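Long-range contacts in botulinum neurotoxin type G (Clostridium botulinum, PDB 3MPP), which adheres to host cells through its receptor-binding domain and delivers a zinc-protease light chain into the cytosol: residues Tyr320-Leu325 with Thr333-Ala338; Gly375-Gly380 with Phe397-Trp402; Thr345-Leu350 with Cys367-Lys372. The protein carries 4 engineered substitutions. All blocks are in the same frame, centred on the assembly; numbering follows the deposited sequence.

Contact 1: residues Tyr320-Leu325 with Thr333-Ala338; sequences YRVYVL and TQLFLA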
loop_
_atom_site.group_PDB
_atom_site.type_symbol
_atom_site.label_atom_id
_atom_site.label_comp_id
_atom_site.label_asym_id
_atom_site.label_seq_id
_atom_site.Cartn_x
_atom_site.Cartn_y
_atom_site.Cartn_z
ATOM N N TYR A 320 1.282 25.914 -11.375
ATOM C CA TYR A 320 2.012 26.456 -10.241
ATOM C C TYR A 320 3.068 25.434 -9.879
ATOM O O TYR A 320 3.072 24.328 -10.402
ATOM C CB TYR A 320 1.093 26.680 -9.042
ATOM C CG TYR A 320 0.363 28.003 -9.057
ATOM C CD1 TYR A 320 0.476 28.896 -7.997
ATOM C CD2 TYR A 320 -0.440 28.357 -10.131
ATOM C CE1 TYR A 320 -0.204 30.113 -8.004
ATOM C CE2 TYR A 320 -1.115 29.565 -10.151
ATOM C CZ TYR A 320 -0.991 30.440 -9.085
ATOM O OH TYR A 320 -1.667 31.639 -9.108
ATOM N N ARG A 321 3.957 25.802 -8.972
ATOM C CA ARG A 321 5.039 24.919 -8.590
ATOM C C ARG A 321 5.444 25.291 -7.192
ATOM O O ARG A 321 5.214 26.425 -6.757
ATOM C CB ARG A 321 6.225 25.098 -9.543
ATOM C CG ARG A 321 7.487 24.347 -9.116
ATOM C CD ARG A 321 8.523 24.357 -10.228
ATOM N NE ARG A 321 8.047 23.595 -11.375
ATOM C CZ ARG A 321 8.688 23.518 -12.535
ATOM N NH1 ARG A 321 9.838 24.169 -12.711
ATOM N NH2 ARG A 321 8.177 22.789 -13.517
ATOM N N VAL A 322 6.035 24.334 -6.484
ATOM C CA VAL A 322 6.501 24.571 -5.132
ATOM C C VAL A 322 7.885 25.206 -5.166
ATOM O O VAL A 322 8.785 24.686 -5.819
ATOM C CB VAL A 322 6.558 23.255 -4.323
ATOM C CG1 VAL A 322 7.097 23.521 -2.930
ATOM C CG2 VAL A 322 5.152 22.584 -4.252
ATOM N N TYR A 323 8.047 26.329 -4.465
ATOM C CA TYR A 323 9.352 26.991 -4.363
ATOM C C TYR A 323 9.847 27.125 -2.927
ATOM O O TYR A 323 9.071 27.355 -1.996
ATOM C CB TYR A 323 9.353 28.373 -5.036
ATOM C CG TYR A 323 9.239 28.326 -6.545
ATOM C CD1 TYR A 323 10.367 28.307 -7.349
ATOM C CD2 TYR A 323 7.992 28.287 -7.159
ATOM C CE1 TYR A 323 10.262 28.271 -8.735
ATOM C CE2 TYR A 323 7.872 28.237 -8.534
ATOM C CZ TYR A 323 9.008 28.232 -9.317
ATOM O OH TYR A 323 8.868 28.166 -10.678
ATOM N N VAL A 324 11.155 27.001 -2.769
ATOM C CA VAL A 324 11.796 27.215 -1.492
ATOM C C VAL A 324 12.454 28.600 -1.448
ATOM O O VAL A 324 13.179 28.977 -2.370
ATOM C CB VAL A 324 12.850 26.130 -1.247
ATOM C CG1 VAL A 324 13.718 26.483 -0.029
ATOM C CG2 VAL A 324 12.160 24.790 -1.050
ATOM N N LEU A 325 12.208 29.352 -0.381
ATOM C CA LEU A 325 12.875 30.639 -0.225
ATOM C C LEU A 325 14.334 30.395 0.153
ATOM O O LEU A 325 14.622 29.972 1.263
ATOM C CB LEU A 325 12.161 31.484 0.832
ATOM C CG LEU A 325 11.029 32.351 0.273
ATOM C CD1 LEU A 325 9.877 31.488 -0.205
ATOM C CD2 LEU A 325 10.551 33.374 1.303
ATOM N N THR A 333 10.622 27.865 7.113
ATOM C CA THR A 333 10.035 28.869 6.235
ATOM C C THR A 333 8.864 28.268 5.483
ATOM O O THR A 333 8.877 27.082 5.130
ATOM C CB THR A 333 11.067 29.435 5.231
ATOM O OG1 THR A 333 12.227 29.885 5.937
ATOM C CG2 THR A 333 10.479 30.590 4.437
ATOM N N GLN A 334 7.846 29.088 5.260
ATOM C CA GLN A 334 6.673 28.666 4.506
ATOM C C GLN A 334 7.081 28.426 3.067
ATOM O O GLN A 334 7.867 29.195 2.507
ATOM C CB GLN A 334 5.586 29.743 4.597
ATOM C CG GLN A 334 4.894 29.753 5.955
ATOM C CD GLN A 334 4.658 31.156 6.492
ATOM O OE1 GLN A 334 5.528 32.012 6.421
ATOM N NE2 GLN A 334 3.478 31.382 7.042
ATOM N N LEU A 335 6.586 27.341 2.472
ATOM C CA LEU A 335 6.841 27.090 1.050
ATOM C C LEU A 335 6.025 28.069 0.223
ATOM O O LEU A 335 4.909 28.427 0.606
ATOM C CB LEU A 335 6.483 25.637 0.666
ATOM C CG LEU A 335 7.433 24.604 1.282
ATOM C CD1 LEU A 335 6.984 23.163 1.004
ATOM C CD2 LEU A 335 8.855 24.849 0.744
ATOM N N PHE A 336 6.595 28.489 -0.908
ATOM C CA PHE A 336 6.010 29.496 -1.793
ATOM C C PHE A 336 5.361 28.779 -2.972
ATOM O O PHE A 336 6.051 28.159 -3.774
ATOM C CB PHE A 336 7.135 30.429 -2.272
ATOM C CG PHE A 336 6.703 31.511 -3.260
ATOM C CD1 PHE A 336 5.577 32.305 -3.025
ATOM C CD2 PHE A 336 7.468 31.767 -4.394
ATOM C CE1 PHE A 336 5.203 33.309 -3.932
ATOM C CE2 PHE A 336 7.108 32.778 -5.307
ATOM C CZ PHE A 336 5.980 33.547 -5.076
ATOM N N LEU A 337 4.032 28.818 -3.060
ATOM C CA LEU A 337 3.341 28.097 -4.131
ATOM C C LEU A 337 3.002 29.159 -5.161
ATOM O O LEU A 337 2.186 30.043 -4.881
ATOM C CB LEU A 337 2.072 27.381 -3.605
ATOM C CG LEU A 337 2.253 26.523 -2.348
ATOM C CD1 LEU A 337 0.950 25.798 -1.922
ATOM C CD2 LEU A 337 3.401 25.529 -2.537
ATOM N N ALA A 338 3.658 29.106 -6.325
ATOM C CA ALA A 338 3.611 30.232 -7.280
ATOM C C ALA A 338 3.670 29.829 -8.762
ATOM O O ALA A 338 4.122 28.732 -9.104
ATOM C CB ALA A 338 4.747 31.200 -6.967
HETATM O O HOH W 1 10.445 28.405 1.720
HETATM O O HOH W 2 13.418 28.585 3.031
#
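R321 and Y323 face A338 and F336 as the two hydrogen-bonded pairs of an antiparallel beta hairpin, built from strands 320-325 and 332-339 in the C-terminal half of the receptor-binding domain. Each pair is closed by two backbone bonds. Y323 N gives to F336 O at 2.8 Å and F336 N answers to Y323 O at 2.9 Å. In the outer pair the bonds are uneven: A338 N points almost straight at R321 O (N-H...O 171°), whereas R321 N meets A338 O at a bent 138°. Between them sits the non-hydrogen-bonded pair V322 and L337, whose side chains run side by side, with V322 CG2 against L337 CD2 at 3.8 Å.

V322 turns its other methyl, CG1, to L335 CD1, while L335 CD2 reaches V324 CG2 at 3.8 Å, so the two branches of one leucine touch two valines of the partner strand. This is the side of the hairpin that turns into the core of the beta-trefoil, where F377 and I399 pack against it.

R321, Y323, F336 and A338 share the other face. F336 holds its ring anti to the backbone N (chi1 178°), which sets CD2 next to Y323 CB at 3.9 Å and lets F346 stack on the ring. L325 crosses F336 at about a right angle, its CD1 lying 3.6 Å from F336 CB. The Y323 ring presents its edge to F336 O and A338 O, and its hydroxyl bonds to N341 N; the R321 guanidinium goes to D348 in a salt bridge. Toward the turn a water replaces direct pairing, accepting from L325 N at 2.9 Å and donating to Q334 O at 2.8 Å.

Contact 2: residues Gly375-Gly380 with Phe397-Trp402; sequences GLFGIG and FCISQW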
loop_
_atom_site.group_PDB
_atom_site.type_symbol
_atom_site.label_atom_id
_atom_site.label_comp_id
_atom_site.label_asym_id
_atom_site.label_seq_id
_atom_site.Cartn_x
_atom_site.Cartn_y
_atom_site.Cartn_z
ATOM N N GLY A 375 16.574 22.028 4.444
ATOM C CA GLY A 375 15.732 21.245 5.331
ATOM C C GLY A 375 14.816 20.276 4.601
ATOM O O GLY A 375 14.981 20.051 3.403
ATOM N N LEU A 376 13.868 19.697 5.336
ATOM C CA LEU A 376 12.872 18.794 4.767
ATOM C C LEU A 376 11.506 19.486 4.754
ATOM O O LEU A 376 11.239 20.362 5.597
ATOM C CB LEU A 376 12.798 17.498 5.601
ATOM C CG LEU A 376 14.082 16.658 5.679
ATOM C CD1 LEU A 376 13.843 15.335 6.500
ATOM C CD2 LEU A 376 14.559 16.357 4.275
ATOM N N PHE A 377 10.654 19.122 3.794
ATOM C CA PHE A 377 9.263 19.579 3.793
ATOM C C PHE A 377 8.529 19.000 4.996
ATOM O O PHE A 377 8.719 17.831 5.367
ATOM C CB PHE A 377 8.516 19.112 2.534
ATOM C CG PHE A 377 8.846 19.883 1.286
ATOM C CD1 PHE A 377 10.051 20.578 1.155
ATOM C CD2 PHE A 377 7.965 19.865 0.209
ATOM C CE1 PHE A 377 10.340 21.287 -0.006
ATOM C CE2 PHE A 377 8.256 20.566 -0.958
ATOM C CZ PHE A 377 9.436 21.278 -1.067
ATOM N N GLY A 378 7.648 19.804 5.572
ATOM C CA GLY A 378 6.871 19.396 6.726
ATOM C C GLY A 378 5.712 20.348 6.920
ATOM O O GLY A 378 5.262 21.020 5.970
ATOM N N ILE A 379 5.230 20.406 8.148
ATOM C CA ILE A 379 4.145 21.303 8.517
ATOM C C ILE A 379 4.589 22.011 9.788
ATOM O O ILE A 379 5.011 21.360 10.763
ATOM C CB ILE A 379 2.833 20.535 8.748
ATOM C CG1 ILE A 379 2.426 19.787 7.476
ATOM C CG2 ILE A 379 1.694 21.488 9.159
ATOM C CD1 ILE A 379 1.180 18.905 7.644
ATOM N N GLY A 380 4.546 23.340 9.769
ATOM C CA GLY A 380 5.052 24.097 10.898
ATOM C C GLY A 380 4.096 25.167 11.382
ATOM O O GLY A 380 3.235 25.625 10.641
ATOM N N PHE A 397 2.337 24.361 5.257
ATOM C CA PHE A 397 3.253 23.581 4.420
ATOM C C PHE A 397 4.569 24.357 4.397
ATOM O O PHE A 397 4.606 25.492 3.934
ATOM C CB PHE A 397 2.632 23.519 3.014
ATOM C CG PHE A 397 3.279 22.526 2.054
ATOM C CD1 PHE A 397 3.873 21.349 2.503
ATOM C CD2 PHE A 397 3.218 22.763 0.673
ATOM C CE1 PHE A 397 4.435 20.436 1.588
ATOM C CE2 PHE A 397 3.768 21.862 -0.241
ATOM C CZ PHE A 397 4.367 20.693 0.217
ATOM N N CYS A 398 5.646 23.768 4.919
ATOM C CA CYS A 398 6.887 24.513 5.076
ATOM C C CYS A 398 8.088 23.627 4.791
ATOM O O CYS A 398 7.947 22.426 4.576
ATOM C CB CYS A 398 7.004 25.060 6.514
ATOM S SG CYS A 398 7.321 23.766 7.742
ATOM N N ILE A 399 9.267 24.237 4.783
ATOM C CA ILE A 399 10.524 23.496 4.816
ATOM C C ILE A 399 11.229 23.882 6.113
ATOM O O ILE A 399 11.206 25.060 6.494
ATOM C CB ILE A 399 11.396 23.789 3.563
ATOM C CG1 ILE A 399 12.679 22.940 3.578
ATOM C CG2 ILE A 399 11.718 25.274 3.446
ATOM C CD1 ILE A 399 13.409 22.877 2.223
ATOM N N SER A 400 11.814 22.903 6.815
ATOM C CA SER A 400 12.451 23.186 8.101
ATOM C C SER A 400 13.730 22.381 8.354
ATOM O O SER A 400 13.800 21.195 8.040
ATOM C CB SER A 400 11.453 22.943 9.237
ATOM O OG SER A 400 12.041 23.224 10.486
ATOM N N GLN A 401 14.744 23.049 8.900
ATOM C CA GLN A 401 15.954 22.388 9.372
ATOM C C GLN A 401 15.704 21.547 10.632
ATOM O O GLN A 401 16.547 20.746 11.016
ATOM C CB GLN A 401 17.026 23.435 9.707
ATOM C CG GLN A 401 17.249 24.479 8.642
ATOM C CD GLN A 401 18.248 24.048 7.587
ATOM O OE1 GLN A 401 19.069 24.847 7.134
ATOM N NE2 GLN A 401 18.183 22.783 7.186
ATOM N N TRP A 402 14.564 21.758 11.291
ATOM C CA TRP A 402 14.222 21.009 12.506
ATOM C C TRP A 402 14.204 19.505 12.239
ATOM O O TRP A 402 14.599 18.700 13.090
ATOM C CB TRP A 402 12.861 21.477 13.029
ATOM C CG TRP A 402 12.131 20.514 13.938
ATOM C CD1 TRP A 402 11.011 19.799 13.633
ATOM C CD2 TRP A 402 12.461 20.177 15.299
ATOM N NE1 TRP A 402 10.624 19.038 14.708
ATOM C CE2 TRP A 402 11.498 19.252 15.743
ATOM C CE3 TRP A 402 13.472 20.574 16.181
ATOM C CZ2 TRP A 402 11.517 18.713 17.033
ATOM C CZ3 TRP A 402 13.490 20.027 17.463
ATOM C CH2 TRP A 402 12.518 19.120 17.874
#
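F377 carries its ring beside its own backbone N (chi1 -76°), and F397 carries its ring anti to the backbone N (chi1 -168°); these different choices swing the two rings together from neighbouring strands. Their planes stand at 89°, with centroids 5.5 Å apart, and the touch is an oblique one in which F377 CD2 lies 3.7 Å from F397 CZ. I399 CD1 lies 3.4 Å from G375 O and also meets the edge of the F377 ring near CE1; on the other face of the sheet C398 SG approaches G380 N at 3.5 Å.

Two hydrogen-bonded pairs hold the backbones. L376 N gives to S400 O at 3.1 Å and S400 N to L376 O at 2.9 Å; farther along, G378 N gives to C398 O at 2.8 Å and C398 N to G378 O at 3.0 Å. CA-H...O contacts from I399 to L376 O and from F377 to C398 O fill the intervals, and the strands come especially close where F377 faces I399.

F377, F397 and I399 turn into the barrel interior, where V322 and V324 meet F377 and the W420 ring meets F397; W420 NE1 also bonds to F377 O. At the end of the strand, S400 OG accepts from W402 N in an ST turn. That turn lies inside the inferred host ganglioside-binding motif, S400 to Y403, where this antiparallel beta hairpin of the beta-trefoil ends, with W402 the probable binding site.

Contact 3: residues Thr345-Leu350 with Cys367-Lys372; sequences TFYDVL and CEKDTK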
loop_
_atom_site.group_PDB
_atom_site.type_symbol
_atom_site.label_atom_id
_atom_site.label_comp_id
_atom_site.label_asym_id
_atom_site.label_seq_id
_atom_site.Cartn_x
_atom_site.Cartn_y
_atom_site.Cartn_z
ATOM N N THR A 345 15.694 34.240 -5.941
ATOM C CA THR A 345 15.468 34.197 -4.496
ATOM C C THR A 345 14.630 32.967 -4.124
ATOM O O THR A 345 14.422 32.670 -2.950
ATOM C CB THR A 345 14.792 35.466 -3.969
ATOM O OG1 THR A 345 13.522 35.624 -4.607
ATOM C CG2 THR A 345 15.675 36.702 -4.225
ATOM N N PHE A 346 14.145 32.258 -5.137
ATOM C CA PHE A 346 13.383 31.036 -4.906
ATOM C C PHE A 346 14.065 29.890 -5.642
ATOM O O PHE A 346 14.796 30.117 -6.606
ATOM C CB PHE A 346 11.947 31.190 -5.401
ATOM C CG PHE A 346 11.237 32.406 -4.857
ATOM C CD1 PHE A 346 10.888 32.484 -3.515
ATOM C CD2 PHE A 346 10.902 33.457 -5.690
ATOM C CE1 PHE A 346 10.227 33.608 -3.016
ATOM C CE2 PHE A 346 10.241 34.578 -5.200
ATOM C CZ PHE A 346 9.902 34.645 -3.859
ATOM N N TYR A 347 13.815 28.662 -5.198
ATOM C CA TYR A 347 14.435 27.500 -5.811
ATOM C C TYR A 347 13.451 26.336 -5.836
ATOM O O TYR A 347 12.763 26.072 -4.839
ATOM C CB TYR A 347 15.679 27.126 -5.010
ATOM C CG TYR A 347 16.584 26.098 -5.663
ATOM C CD1 TYR A 347 16.997 26.248 -6.978
ATOM C CD2 TYR A 347 17.060 24.997 -4.945
ATOM C CE1 TYR A 347 17.846 25.329 -7.579
ATOM C CE2 TYR A 347 17.917 24.071 -5.540
ATOM C CZ TYR A 347 18.299 24.245 -6.857
ATOM O OH TYR A 347 19.136 23.339 -7.467
ATOM N N ASP A 348 13.391 25.620 -6.959
ATOM C CA ASP A 348 12.361 24.595 -7.126
ATOM C C ASP A 348 12.886 23.170 -7.253
ATOM O O ASP A 348 12.107 22.222 -7.306
ATOM C CB ASP A 348 11.449 24.917 -8.312
ATOM C CG ASP A 348 12.216 25.014 -9.639
ATOM O OD1 ASP A 348 13.462 25.005 -9.638
ATOM O OD2 ASP A 348 11.560 25.110 -10.684
ATOM N N VAL A 349 14.199 23.017 -7.271
ATOM C CA VAL A 349 14.795 21.689 -7.411
ATOM C C VAL A 349 14.817 20.920 -6.069
ATOM O O VAL A 349 15.500 21.305 -5.103
ATOM C CB VAL A 349 16.203 21.780 -8.006
ATOM C CG1 VAL A 349 16.805 20.389 -8.131
ATOM C CG2 VAL A 349 16.150 22.502 -9.373
ATOM N N LEU A 350 14.041 19.842 -6.022
ATOM C CA LEU A 350 13.868 19.053 -4.814
ATOM C C LEU A 350 14.391 17.635 -5.012
ATOM O O LEU A 350 14.677 17.213 -6.132
ATOM C CB LEU A 350 12.381 18.954 -4.465
ATOM C CG LEU A 350 11.601 20.262 -4.477
ATOM C CD1 LEU A 350 10.103 19.998 -4.222
ATOM C CD2 LEU A 350 12.205 21.215 -3.452
ATOM N N CYS A 367 15.418 19.778 0.139
ATOM C CA CYS A 367 15.942 20.785 -0.774
ATOM C C CYS A 367 17.340 21.201 -0.343
ATOM O O CYS A 367 17.554 21.593 0.813
ATOM C CB CYS A 367 15.035 22.013 -0.846
ATOM S SG CYS A 367 15.530 23.218 -2.114
ATOM N N GLU A 368 18.287 21.100 -1.272
ATOM C CA GLU A 368 19.683 21.460 -1.030
ATOM C C GLU A 368 20.216 22.233 -2.237
ATOM O O GLU A 368 19.841 21.942 -3.365
ATOM C CB GLU A 368 20.539 20.208 -0.854
ATOM C CG GLU A 368 20.399 19.494 0.472
ATOM C CD GLU A 368 21.439 18.390 0.635
ATOM O OE1 GLU A 368 21.942 17.887 -0.395
ATOM O OE2 GLU A 368 21.753 18.024 1.789
ATOM N N LYS A 369 21.089 23.207 -2.005
ATOM C CA LYS A 369 21.700 23.951 -3.118
ATOM C C LYS A 369 23.013 24.638 -2.744
ATOM O O LYS A 369 23.036 25.837 -2.459
ATOM C CB LYS A 369 20.727 24.991 -3.680
ATOM C CG LYS A 369 21.203 25.715 -4.953
ATOM C CD LYS A 369 20.331 26.942 -5.237
ATOM C CE LYS A 369 20.537 27.496 -6.642
ATOM N NZ LYS A 369 21.926 27.982 -6.864
ATOM N N ASP A 370 24.101 23.879 -2.714
ATOM C CA ASP A 370 24.053 22.427 -2.776
ATOM C C ASP A 370 24.923 21.962 -1.621
ATOM O O ASP A 370 24.768 20.858 -1.098
ATOM C CB ASP A 370 24.582 21.910 -4.114
ATOM C CG ASP A 370 24.090 20.509 -4.432
ATOM O OD1 ASP A 370 23.528 19.854 -3.527
ATOM O OD2 ASP A 370 24.262 20.061 -5.585
ATOM N N THR A 371 25.844 22.837 -1.231
ATOM C CA THR A 371 26.553 22.710 0.030
ATOM C C THR A 371 25.653 23.304 1.111
ATOM O O THR A 371 25.942 23.224 2.306
ATOM C CB THR A 371 27.897 23.465 -0.005
ATOM O OG1 THR A 371 28.669 23.135 1.155
ATOM C CG2 THR A 371 27.666 24.971 -0.048
ATOM N N LYS A 372 24.553 23.905 0.669
ATOM C CA LYS A 372 23.581 24.509 1.565
ATOM C C LYS A 372 22.325 23.632 1.624
ATOM O O LYS A 372 21.667 23.414 0.607
ATOM C CB LYS A 372 23.224 25.914 1.075
ATOM C CG LYS A 372 22.943 26.929 2.182
ATOM C CD LYS A 372 21.709 26.565 3.000
ATOM C CE LYS A 372 21.449 27.589 4.105
ATOM N NZ LYS A 372 20.165 27.338 4.833
HETATM O O HOH W 3 19.776 20.632 -5.558
HETATM O O HOH W 4 17.627 19.814 -4.001
#
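Y347 and K369 meet through a CH-pi contact. The lysine chain runs obliquely across one face of the ring, with CD over the centre, 3.5 Å from the Y347 centroid. Its bend at the last torsion (chi4 -63°) leaves NZ 5.3 Å from the same centroid, so any cation-pi attraction is weak at most. V349 N lies over the opposite face of the ring.

A sulfur-aromatic contact comes in from the rim: C367 SG stands at the ring edge, 3.7 Å from Y347 CD2. Apolar packing takes over deeper in, where L350 CD2 touches C367 CB at 3.9 Å. These residues belong to the antiparallel hairpin of strands 346-353 and 364-368 in the beta-trefoil subdomain; L350 and C367 are its buried part, while K369 lies in the exposed loop beyond the second strand.

Water supplies the polar links. One molecule donates to V349 O at 2.8 Å and accepts from E368 N at 3.1 Å, bridging the two backbones. A second donates to E368 O at 2.6 Å and makes a weak, long bond with Y347 OH. The carboxylate of E368 instead pairs through OE2 with T373 OG1.

All three contacts are hairpins of one curled antiparallel sheet in the C-terminal subdomain, with contacts 1 and 2 centred about 12 Å apart, 1 and 3 about 11 Å, and 2 and 3 about 14 Å. Each contact touches the other two: T333 O is 2.9 Å from I399 N, a probable hydrogen bond to contact 2, and V324 N is 2.8 Å from Y347 O, another to contact 3. Contacts 2 and 3 meet in the core, where F377 CZ packs 3.5 Å from L350 CD1. The inferred ganglioside-binding residue W402 lies at the end of segment 397-402, though it takes no part in the pairing; its side chain lies about 11 Å from that of T333.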